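Local coordinates for protein GRMZM2G135359 pseudokinase (Zea mays, PDB 6CPY) that is a receptor-like pseudokinase, the kinase-like domain of a membrane protein that may bind ATP but whose catalytic activity is doubtful, at residues 111-115 with 116-120; 278-281 with 282-286; 298-301 with 302-306. One frame throughout, in Å; residues are numbered along the deposited sequence.

Contact 1: residues 111-115 with 116-120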
ATOM      1  N   GLU A 111     -11.516 -12.054  15.195  1.00 27.92           N
ATOM      2  CA  GLU A 111     -11.111 -13.409  15.445  1.00 30.38           C
ATOM      3  C   GLU A 111     -12.339 -14.100  16.004  1.00 30.70           C
ATOM      4  O   GLU A 111     -12.944 -13.622  16.976  1.00 31.36           O
ATOM      5  CB  GLU A 111     -10.049 -13.491  16.532  1.00 34.68           C
ATOM      6  CG  GLU A 111      -8.775 -12.751  16.269  1.00 37.38           C
ATOM      7  CD  GLU A 111      -7.670 -13.279  17.159  1.00 38.30           C
ATOM      8  OE1 GLU A 111      -6.906 -14.122  16.677  1.00 36.49           O
ATOM      9  OE2 GLU A 111      -7.616 -12.900  18.346  1.00 40.81           O
ATOM     10  N   GLU A 112     -12.691 -15.217  15.405  1.00 29.53           N
ATOM     11  CA  GLU A 112     -13.818 -16.023  15.866  1.00 29.40           C
ATOM     12  C   GLU A 112     -13.441 -17.443  15.565  1.00 30.21           C
ATOM     13  O   GLU A 112     -12.824 -17.712  14.531  1.00 30.51           O
ATOM     14  CB  GLU A 112     -15.114 -15.615  15.149  1.00 29.87           C
ATOM     15  CG  GLU A 112     -16.303 -16.548  15.355  1.00 29.92           C
ATOM     16  CD  GLU A 112     -16.707 -16.693  16.800  1.00 30.25           C
ATOM     17  OE1 GLU A 112     -16.934 -15.652  17.460  1.00 31.91           O
ATOM     18  OE2 GLU A 112     -16.802 -17.852  17.280  1.00 30.96           O
ATOM     19  N   GLU A 113     -13.782 -18.355  16.475  1.00 30.78           N
ATOM     20  CA  GLU A 113     -13.424 -19.768  16.316  1.00 31.36           C
ATOM     21  C   GLU A 113     -14.498 -20.567  15.606  1.00 31.35           C
ATOM     22  O   GLU A 113     -14.186 -21.581  14.987  1.00 29.43           O
ATOM     23  CB  GLU A 113     -13.126 -20.413  17.675  1.00 35.00           C
ATOM     24  CG  GLU A 113     -11.902 -19.857  18.388  1.00 36.85           C
ATOM     25  CD  GLU A 113     -10.660 -19.873  17.507  1.00 41.31           C
ATOM     26  OE1 GLU A 113     -10.337 -20.940  16.936  1.00 44.08           O
ATOM     27  OE2 GLU A 113     -10.017 -18.806  17.379  1.00 42.77           O
ATOM     28  N   HIS A 114     -15.754 -20.124  15.693  1.00 29.85           N
ATOM     29  CA  HIS A 114     -16.879 -20.875  15.135  1.00 31.56           C
ATOM     30  C   HIS A 114     -17.793 -20.026  14.245  1.00 31.11           C
ATOM     31  O   HIS A 114     -18.608 -19.258  14.769  1.00 32.79           O
ATOM     32  CB  HIS A 114     -17.699 -21.475  16.289  1.00 31.67           C
ATOM     33  CG  HIS A 114     -16.861 -22.138  17.333  1.00 31.68           C
ATOM     34  ND1 HIS A 114     -16.679 -21.608  18.592  1.00 32.14           N
ATOM     35  CD2 HIS A 114     -16.140 -23.283  17.301  1.00 32.73           C
ATOM     36  CE1 HIS A 114     -15.881 -22.397  19.290  1.00 32.45           C
ATOM     37  NE2 HIS A 114     -15.540 -23.421  18.530  1.00 32.57           N
ATOM     38  N   PRO A 115     -17.672 -20.130  12.919  1.00 30.35           N
ATOM     39  CA  PRO A 115     -16.633 -20.900  12.233  1.00 29.36           C
ATOM     40  C   PRO A 115     -15.305 -20.154  12.229  1.00 28.94           C
ATOM     41  O   PRO A 115     -15.248 -18.987  12.627  1.00 26.85           O
ATOM     42  CB  PRO A 115     -17.172 -21.012  10.814  1.00 29.80           C
ATOM     43  CG  PRO A 115     -17.958 -19.766  10.632  1.00 30.88           C
ATOM     44  CD  PRO A 115     -18.569 -19.465  11.960  1.00 30.21           C
ATOM     45  N   PHE A 116     -14.255 -20.816  11.761  1.00 28.84           N
ATOM     46  CA  PHE A 116     -12.912 -20.263  11.910  1.00 28.64           C
ATOM     47  C   PHE A 116     -12.774 -18.971  11.100  1.00 27.62           C
ATOM     48  O   PHE A 116     -13.045 -18.955   9.900  1.00 26.60           O
ATOM     49  CB  PHE A 116     -11.844 -21.258  11.492  1.00 29.32           C
ATOM     50  CG  PHE A 116     -10.460 -20.758  11.742  1.00 29.28           C
ATOM     51  CD1 PHE A 116      -9.930 -20.797  13.016  1.00 31.50           C
ATOM     52  CD2 PHE A 116      -9.724 -20.186  10.724  1.00 30.98           C
ATOM     53  CE1 PHE A 116      -8.662 -20.302  13.272  1.00 31.77           C
ATOM     54  CE2 PHE A 116      -8.447 -19.692  10.968  1.00 30.10           C
ATOM     55  CZ  PHE A 116      -7.928 -19.753  12.240  1.00 30.80           C
ATOM     56  N   THR A 117     -12.374 -17.900  11.782  1.00 26.79           N
ATOM     57  CA  THR A 117     -12.315 -16.561  11.194  1.00 25.96           C
ATOM     58  C   THR A 117     -11.056 -15.842  11.662  1.00 25.60           C
ATOM     59  O   THR A 117     -10.813 -15.719  12.857  1.00 24.53           O
ATOM     60  CB  THR A 117     -13.521 -15.717  11.655  1.00 26.37           C
ATOM     61  OG1 THR A 117     -14.735 -16.454  11.455  1.00 25.82           O
ATOM     62  CG2 THR A 117     -13.589 -14.383  10.911  1.00 26.23           C
ATOM     63  N   ARG A 118     -10.260 -15.356  10.717  1.00 25.53           N
ATOM     64  CA  ARG A 118      -9.160 -14.470  11.053  1.00 24.62           C
ATOM     65  C   ARG A 118      -9.158 -13.374  10.009  1.00 24.23           C
ATOM     66  O   ARG A 118      -8.711 -13.590   8.883  1.00 24.13           O
ATOM     67  CB  ARG A 118      -7.829 -15.227  11.055  1.00 26.13           C
ATOM     68  CG  ARG A 118      -7.647 -16.205  12.208  1.00 26.85           C
ATOM     69  CD  ARG A 118      -7.529 -15.480  13.535  1.00 27.00           C
ATOM     70  NE  ARG A 118      -7.237 -16.375  14.645  1.00 29.15           N
ATOM     71  CZ  ARG A 118      -8.116 -17.204  15.214  1.00 29.85           C
ATOM     72  NH1 ARG A 118      -9.363 -17.301  14.765  1.00 28.48           N
ATOM     73  NH2 ARG A 118      -7.729 -17.970  16.229  1.00 32.58           N
ATOM     74  N   VAL A 119      -9.734 -12.229  10.355  1.00 24.79           N
ATOM     75  CA  VAL A 119      -9.823 -11.115   9.404  1.00 24.16           C
ATOM     76  C   VAL A 119      -9.321  -9.803   9.973  1.00 23.45           C
ATOM     77  O   VAL A 119      -9.260  -9.587  11.198  1.00 21.64           O
ATOM     78  CB  VAL A 119     -11.247 -10.894   8.802  1.00 27.59           C
ATOM     79  CG1 VAL A 119     -11.935 -12.197   8.409  1.00 26.68           C
ATOM     80  CG2 VAL A 119     -12.111 -10.032   9.687  1.00 28.70           C
ATOM     81  N   MET A 120      -8.992  -8.906   9.047  1.00 22.60           N
ATOM     82  CA  MET A 120      -8.602  -7.548   9.341  1.00 22.82           C
ATOM     83  C   MET A 120      -9.463  -6.661   8.470  1.00 22.00           C
ATOM     84  O   MET A 120      -9.701  -6.974   7.300  1.00 23.12           O
ATOM     85  CB  MET A 120      -7.108  -7.337   9.039  1.00 24.87           C
ATOM     86  CG  MET A 120      -6.230  -8.096  10.022  1.00 26.45           C
ATOM     87  SD  MET A 120      -4.466  -7.864   9.759  1.00 28.59           S
ATOM     88  CE  MET A 120      -3.823  -9.281  10.659  1.00 29.47           C
TER

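Contact 2: residues 278-281 with 282-286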
ATOM      1  N   VAL A 278      14.717  12.494  -9.451  1.00 30.27           N
ATOM      2  CA  VAL A 278      14.329  11.773  -8.226  1.00 29.71           C
ATOM      3  C   VAL A 278      14.363  10.277  -8.469  1.00 28.90           C
ATOM      4  O   VAL A 278      14.953   9.546  -7.678  1.00 29.53           O
ATOM      5  CB  VAL A 278      12.928  12.177  -7.708  1.00 30.83           C
ATOM      6  CG1 VAL A 278      12.506  11.296  -6.529  1.00 31.00           C
ATOM      7  CG2 VAL A 278      12.913  13.642  -7.325  1.00 30.89           C
ATOM      8  N   VAL A 279      13.744   9.818  -9.561  1.00 26.98           N
ATOM      9  CA  VAL A 279      13.785   8.402  -9.915  1.00 27.20           C
ATOM     10  C   VAL A 279      15.233   7.916  -9.933  1.00 28.30           C
ATOM     11  O   VAL A 279      15.560   6.912  -9.298  1.00 27.75           O
ATOM     12  CB  VAL A 279      13.138   8.109 -11.285  1.00 25.33           C
ATOM     13  CG1 VAL A 279      13.412   6.680 -11.720  1.00 24.98           C
ATOM     14  CG2 VAL A 279      11.631   8.371 -11.247  1.00 25.80           C
ATOM     15  N   ARG A 280      16.096   8.626 -10.662  1.00 28.53           N
ATOM     16  CA  ARG A 280      17.479   8.159 -10.836  1.00 31.02           C
ATOM     17  C   ARG A 280      18.201   7.986  -9.496  1.00 30.97           C
ATOM     18  O   ARG A 280      18.926   7.004  -9.309  1.00 32.64           O
ATOM     19  CB  ARG A 280      18.267   9.104 -11.748  1.00 33.50           C
ATOM     20  CG  ARG A 280      19.706   8.684 -12.017  1.00 35.70           C
ATOM     21  CD  ARG A 280      19.842   7.296 -12.619  1.00 37.44           C
ATOM     22  NE  ARG A 280      21.258   6.932 -12.734  1.00 40.68           N
ATOM     23  CZ  ARG A 280      22.013   6.470 -11.736  1.00 41.80           C
ATOM     24  NH1 ARG A 280      21.503   6.280 -10.522  1.00 41.34           N
ATOM     25  NH2 ARG A 280      23.292   6.178 -11.952  1.00 43.05           N
ATOM     26  N   SER A 281      18.004   8.928  -8.577  1.00 31.52           N
ATOM     27  CA  SER A 281      18.631   8.858  -7.251  1.00 33.32           C
ATOM     28  C   SER A 281      18.147   7.634  -6.480  1.00 32.30           C
ATOM     29  O   SER A 281      18.950   6.887  -5.904  1.00 31.18           O
ATOM     30  CB  SER A 281      18.325  10.112  -6.436  1.00 35.45           C
ATOM     31  OG  SER A 281      18.804  11.265  -7.094  1.00 43.05           O
ATOM     32  N   CYS A 282      16.830   7.424  -6.490  1.00 30.05           N
ATOM     33  CA  CYS A 282      16.214   6.309  -5.767  1.00 29.88           C
ATOM     34  C   CYS A 282      16.625   4.935  -6.290  1.00 28.98           C
ATOM     35  O   CYS A 282      16.752   4.001  -5.497  1.00 31.06           O
ATOM     36  CB  CYS A 282      14.681   6.413  -5.819  1.00 29.89           C
ATOM     37  SG  CYS A 282      13.988   7.830  -4.954  1.00 30.82           S
ATOM     38  N   ILE A 283      16.809   4.781  -7.602  1.00 28.26           N
ATOM     39  CA  ILE A 283      17.010   3.442  -8.155  1.00 30.40           C
ATOM     40  C   ILE A 283      18.489   3.080  -8.365  1.00 31.36           C
ATOM     41  O   ILE A 283      18.787   2.072  -9.000  1.00 29.88           O
ATOM     42  CB  ILE A 283      16.207   3.194  -9.451  1.00 30.29           C
ATOM     43  CG1 ILE A 283      16.701   4.067 -10.612  1.00 31.45           C
ATOM     44  CG2 ILE A 283      14.717   3.399  -9.198  1.00 30.41           C
ATOM     45  CD1 ILE A 283      16.109   3.643 -11.935  1.00 32.29           C
ATOM     46  N   ASP A 284      19.390   3.897  -7.825  1.00 33.55           N
ATOM     47  CA  ASP A 284      20.832   3.626  -7.921  1.00 36.17           C
ATOM     48  C   ASP A 284      21.134   2.235  -7.381  1.00 38.22           C
ATOM     49  O   ASP A 284      20.638   1.857  -6.321  1.00 36.88           O
ATOM     50  CB  ASP A 284      21.646   4.672  -7.158  1.00 36.99           C
ATOM     51  CG  ASP A 284      23.115   4.692  -7.588  1.00 39.87           C
ATOM     52  OD1 ASP A 284      23.871   3.767  -7.209  1.00 40.30           O
ATOM     53  OD2 ASP A 284      23.498   5.634  -8.311  1.00 39.14           O
ATOM     54  N   ARG A 285      21.939   1.474  -8.124  1.00 40.97           N
ATOM     55  CA  ARG A 285      22.238   0.090  -7.768  1.00 44.29           C
ATOM     56  C   ARG A 285      22.992  -0.056  -6.447  1.00 44.29           C
ATOM     57  O   ARG A 285      22.951  -1.118  -5.825  1.00 43.48           O
ATOM     58  CB  ARG A 285      23.013  -0.586  -8.894  1.00 47.66           C
ATOM     59  CG  ARG A 285      22.152  -0.880 -10.105  1.00 51.30           C
ATOM     60  CD  ARG A 285      22.994  -1.430 -11.239  1.00 53.50           C
ATOM     61  NE  ARG A 285      22.200  -1.682 -12.441  1.00 55.98           N
ATOM     62  CZ  ARG A 285      21.550  -2.815 -12.710  1.00 57.16           C
ATOM     63  NH1 ARG A 285      21.576  -3.844 -11.867  1.00 60.05           N
ATOM     64  NH2 ARG A 285      20.865  -2.919 -13.840  1.00 57.67           N
ATOM     65  N   ASP A 286      23.676   1.006  -6.033  1.00 44.21           N
ATOM     66  CA  ASP A 286      24.380   1.039  -4.757  1.00 45.30           C
ATOM     67  C   ASP A 286      23.459   1.644  -3.695  1.00 44.35           C
ATOM     68  O   ASP A 286      23.224   2.847  -3.710  1.00 41.77           O
ATOM     69  CB  ASP A 286      25.658   1.877  -4.896  1.00 45.73           C
ATOM     70  CG  ASP A 286      26.427   2.016  -3.589  1.00 47.74           C
ATOM     71  OD1 ASP A 286      26.027   1.399  -2.580  1.00 43.96           O
ATOM     72  OD2 ASP A 286      27.440   2.756  -3.585  1.00 50.52           O
TER

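Contact 3: residues 298-301 with 302-306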
ATOM      1  N   ALA A 298      10.679  15.532   0.773  1.00 28.95           N
ATOM      2  CA  ALA A 298      10.982  16.964   0.759  1.00 30.31           C
ATOM      3  C   ALA A 298      11.222  17.454  -0.670  1.00 28.82           C
ATOM      4  O   ALA A 298      10.690  18.488  -1.080  1.00 29.86           O
ATOM      5  CB  ALA A 298      12.192  17.258   1.640  1.00 29.34           C
ATOM      6  N   ARG A 299      12.013  16.693  -1.421  1.00 31.43           N
ATOM      7  CA  ARG A 299      12.310  17.019  -2.814  1.00 31.30           C
ATOM      8  C   ARG A 299      11.033  16.961  -3.655  1.00 31.53           C
ATOM      9  O   ARG A 299      10.759  17.878  -4.433  1.00 30.14           O
ATOM     10  CB  ARG A 299      13.390  16.086  -3.375  1.00 34.72           C
ATOM     11  CG  ARG A 299      13.777  16.332  -4.838  1.00 37.71           C
ATOM     12  CD  ARG A 299      14.067  17.800  -5.117  1.00 40.59           C
ATOM     13  NE  ARG A 299      14.454  18.045  -6.506  1.00 42.10           N
ATOM     14  CZ  ARG A 299      14.425  19.241  -7.097  1.00 43.03           C
ATOM     15  NH1 ARG A 299      14.031  20.322  -6.428  1.00 43.58           N
ATOM     16  NH2 ARG A 299      14.784  19.358  -8.368  1.00 41.76           N
ATOM     17  N   MET A 300      10.240  15.904  -3.464  1.00 29.66           N
ATOM     18  CA  MET A 300       8.967  15.766  -4.159  1.00 29.86           C
ATOM     19  C   MET A 300       8.016  16.934  -3.890  1.00 30.01           C
ATOM     20  O   MET A 300       7.366  17.406  -4.809  1.00 29.83           O
ATOM     21  CB  MET A 300       8.277  14.441  -3.796  1.00 28.50           C
ATOM     22  CG  MET A 300       8.911  13.196  -4.392  1.00 28.92           C
ATOM     23  SD  MET A 300       8.891  13.146  -6.190  1.00 28.82           S
ATOM     24  CE  MET A 300       7.148  12.909  -6.524  1.00 29.07           C
ATOM     25  N   ARG A 301       7.932  17.398  -2.642  1.00 31.35           N
ATOM     26  CA  ARG A 301       7.091  18.560  -2.319  1.00 31.48           C
ATOM     27  C   ARG A 301       7.596  19.835  -2.991  1.00 33.19           C
ATOM     28  O   ARG A 301       6.798  20.657  -3.455  1.00 34.19           O
ATOM     29  CB  ARG A 301       7.001  18.790  -0.809  1.00 32.45           C
ATOM     30  CG  ARG A 301       6.027  19.903  -0.464  1.00 32.90           C
ATOM     31  CD  ARG A 301       5.933  20.166   1.019  1.00 35.51           C
ATOM     32  NE  ARG A 301       4.821  21.072   1.290  1.00 35.66           N
ATOM     33  CZ  ARG A 301       4.188  21.173   2.455  1.00 34.97           C
ATOM     34  NH1 ARG A 301       4.538  20.411   3.488  1.00 33.85           N
ATOM     35  NH2 ARG A 301       3.183  22.028   2.574  1.00 34.56           N
ATOM     36  N   GLU A 302       8.915  19.999  -3.023  1.00 35.33           N
ATOM     37  CA  GLU A 302       9.553  21.120  -3.715  1.00 38.03           C
ATOM     38  C   GLU A 302       9.122  21.124  -5.186  1.00 37.01           C
ATOM     39  O   GLU A 302       8.706  22.154  -5.718  1.00 36.52           O
ATOM     40  CB  GLU A 302      11.078  21.018  -3.585  1.00 41.64           C
ATOM     41  CG  GLU A 302      11.855  22.303  -3.856  1.00 45.99           C
ATOM     42  CD  GLU A 302      13.358  22.122  -3.701  1.00 49.18           C
ATOM     43  OE1 GLU A 302      13.786  21.251  -2.914  1.00 53.02           O
ATOM     44  OE2 GLU A 302      14.124  22.842  -4.377  1.00 56.11           O
ATOM     45  N   ILE A 303       9.165  19.951  -5.822  1.00 35.00           N
ATOM     46  CA  ILE A 303       8.830  19.828  -7.249  1.00 33.51           C
ATOM     47  C   ILE A 303       7.339  20.001  -7.567  1.00 34.20           C
ATOM     48  O   ILE A 303       6.973  20.748  -8.482  1.00 34.65           O
ATOM     49  CB  ILE A 303       9.313  18.473  -7.804  1.00 32.11           C
ATOM     50  CG1 ILE A 303      10.845  18.413  -7.768  1.00 32.46           C
ATOM     51  CG2 ILE A 303       8.795  18.249  -9.219  1.00 31.82           C
ATOM     52  CD1 ILE A 303      11.416  17.012  -7.891  1.00 32.64           C
ATOM     53  N   THR A 304       6.485  19.308  -6.827  1.00 32.69           N
ATOM     54  CA  THR A 304       5.049  19.294  -7.110  1.00 32.52           C
ATOM     55  C   THR A 304       4.302  20.480  -6.502  1.00 33.19           C
ATOM     56  O   THR A 304       3.214  20.828  -6.968  1.00 32.48           O
ATOM     57  CB  THR A 304       4.382  18.006  -6.600  1.00 32.70           C
ATOM     58  OG1 THR A 304       4.450  17.955  -5.169  1.00 30.29           O
ATOM     59  CG2 THR A 304       5.058  16.782  -7.190  1.00 33.65           C
ATOM     60  N   ALA A 305       4.879  21.071  -5.454  1.00 34.13           N
ATOM     61  CA  ALA A 305       4.212  22.085  -4.637  1.00 35.94           C
ATOM     62  C   ALA A 305       2.886  21.591  -4.034  1.00 37.16           C
ATOM     63  O   ALA A 305       1.966  22.375  -3.822  1.00 37.02           O
ATOM     64  CB  ALA A 305       4.002  23.368  -5.432  1.00 38.16           C
ATOM     65  N   LEU A 306       2.804  20.296  -3.737  1.00 34.14           N
ATOM     66  CA  LEU A 306       1.587  19.705  -3.202  1.00 34.66           C
ATOM     67  C   LEU A 306       1.826  19.347  -1.754  1.00 34.17           C
ATOM     68  O   LEU A 306       2.669  18.509  -1.447  1.00 35.94           O
ATOM     69  CB  LEU A 306       1.192  18.439  -3.973  1.00 34.98           C
ATOM     70  CG  LEU A 306       0.656  18.615  -5.392  1.00 35.74           C
ATOM     71  CD1 LEU A 306       0.491  17.248  -6.042  1.00 35.35           C
ATOM     72  CD2 LEU A 306      -0.666  19.366  -5.400  1.00 35.28           C
TER

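Contact 1: residues 111-115 with 116-120
Glu111 faces Arg118 as a non-hydrogen-bonded pair of the antiparallel hairpin 106-112/117-123. Its OE1 lies 3.1 Å from Arg118 NE, but over one face of the guanidinium. No N-H points at it, so this salt bridge rests on charge alone. The carboxylate and guanidinium planes stand 79° apart. Glu112 and Thr117 form the next pair, hydrogen-bonded both ways: Glu112 N donates to Thr117 O at 3.2 Å, and Thr117 N donates to Glu112 O at 2.8 Å. The side chain of Glu112 bends at chi2 (60°) and sends OE2 back to the backbone N of His114 at 3.0 Å, which braces the turn. Glu113 grips the same guanidinium at its edge. Its OE2 accepts a hydrogen bond from Arg118 NH2 at 2.7 Å through the syn lone pair, and a weak one from Arg118 NH1. Glu113 OE1 lies near the plane of the Phe116 ring, at its edge. The Phe116 ring reaches the guanidinium from the face opposite Glu111, with CE1 above its rim. Arg118 NH1 also donates to Thr117 O at 2.9 Å, in the guanidinium plane. Thr117 O therefore holds two donors, Arg118 NH1 and Glu112 N, from opposite faces of its plane. The edge bonds to Glu113 OE2 and Thr117 O set the rotation of the guanidinium, while Glu111 adds charge from one face. At Pro115, after a cis peptide bond, the carbonyl O accepts a hydrogen bond from Thr117 OG1 at 2.8 Å. Thr117 OG1 is also hydrogen-bonded to NH1 of Arg34, its stronger partner, on helix 34-40. Strand 117-123 runs between 106-112 and 66-72 in the five-stranded sheet. Helix 82-96 supplies Glu85, a second salt-bridge partner of Arg118 NE, and Trp80 makes a cation-pi contact with Arg118.

Contact 2: residues 278-281 with 282-286
The C-terminal end of helix 269-282 and the Asx turn after it, in the helical lobe of the kinase-like domain, bring Arg280 and Asp284 together. They form a salt bridge four residues apart, across the helix end. Arg280 NH1 donates to Asp284 OD2 at 3.0 Å, and the bond is nearly straight, with an N-H...O angle of 167°. The oxygen lies close to the guanidinium plane, at its edge. The nitrogen, however, meets OD2 from above the carboxylate plane. Arg280 can turn back this way because its chain bends at chi2 (57°) while chi1 and chi3 are extended. The other oxygen, OD1, accepts a hydrogen bond from the backbone N of Asp286 at 3.0 Å through its anti lone pair. One carboxylate therefore ties the helix to the turn beyond it.

The helix ends with two backbone bonds. Cys282 N donates to Val278 O at 3.1 Å, and Ile283 N to Val279 O at 3.0 Å. Ile283 is the first residue to leave helical angles. Its CG1 sits between the backbone N and the carbonyl carbon (chi1 67°), which sets CG1 3.3 Å from Val279 O. Beyond CG1, CD1 meets Val279 CG1 at 4.1 Å. On the buried side, Cys282 SG packs against CG1 of Val278.

Helices 214-230 and 293-304 cover this side: Cys282 meets Val218 and Val296, and Val279 meets Leu225. Arg290 donates to the carbonyl O of Asp284. The Asx turn thus opens the loop between helices 269-282 and 293-304, whose Asp286 and Arg290 are consistent with subdomain XI of the protein kinase fold.

Contact 3: residues 298-301 with 302-306
Arg299 and Glu302 pair across one turn near the C-terminal end of helix 293-304, which closes in an ST turn at Thr304. Arg299 NH1 lies 3.3 Å from Glu302 OE2 in a salt bridge. The carboxylate stands at the guanidinium edge, its plane turned 71° from it. The Arg299 chain starts anti to the backbone N, then bends at chi2 (49°). This folds the guanidinium over Ile303, whose CG1 lies 3.7 Å above the plane, over its centre. Ile303 CD1 comes within 3.5 Å of Arg299 NE. Exchanging Arg299 for an alanine would probably leave the Glu302 carboxylate without its mate and strip the cover from Ile303 CG1 and CD1. Ile303 also packs on Leu275 of helix 269-282.

Met300 is buried among helices 144-164, 214-230 and 269-282 and bends at every torsion. Its carbonyl O is gripped twice by Thr304, by N at 2.9 Å and by OG1 at 3.0 Å. Thr304 OG1 reaches it because OG1 sits between the backbone N and the carbonyl carbon (chi1 65°). The same hydroxyl oxygen accepts a hydrogen bond from Leu306 N at 3.2 Å.

Contacts 1, 2 and 3 follow one another along the chain. Contact 1 lies in the hairpin 106-112/117-123 of the five-stranded sheet, in the N-terminal lobe of the kinase-like fold. Contacts 2 and 3 lie in the helical C-terminal lobe, on the opposite side of the chain's centre. Contact 1 is about 43 Å from contact 2 and about 44 Å from contact 3, centre to centre, and touches neither. Contacts 2 and 3 have centres about 17 Å apart and do touch. Val278 CG2 meets Ile303 CD1 at 3.7 Å, which joins consecutive helices 269-282 and 293-304. Contact 1 thus belongs to the N-lobe sheet, and contacts 2 and 3 to the packing of the last two C-lobe helices.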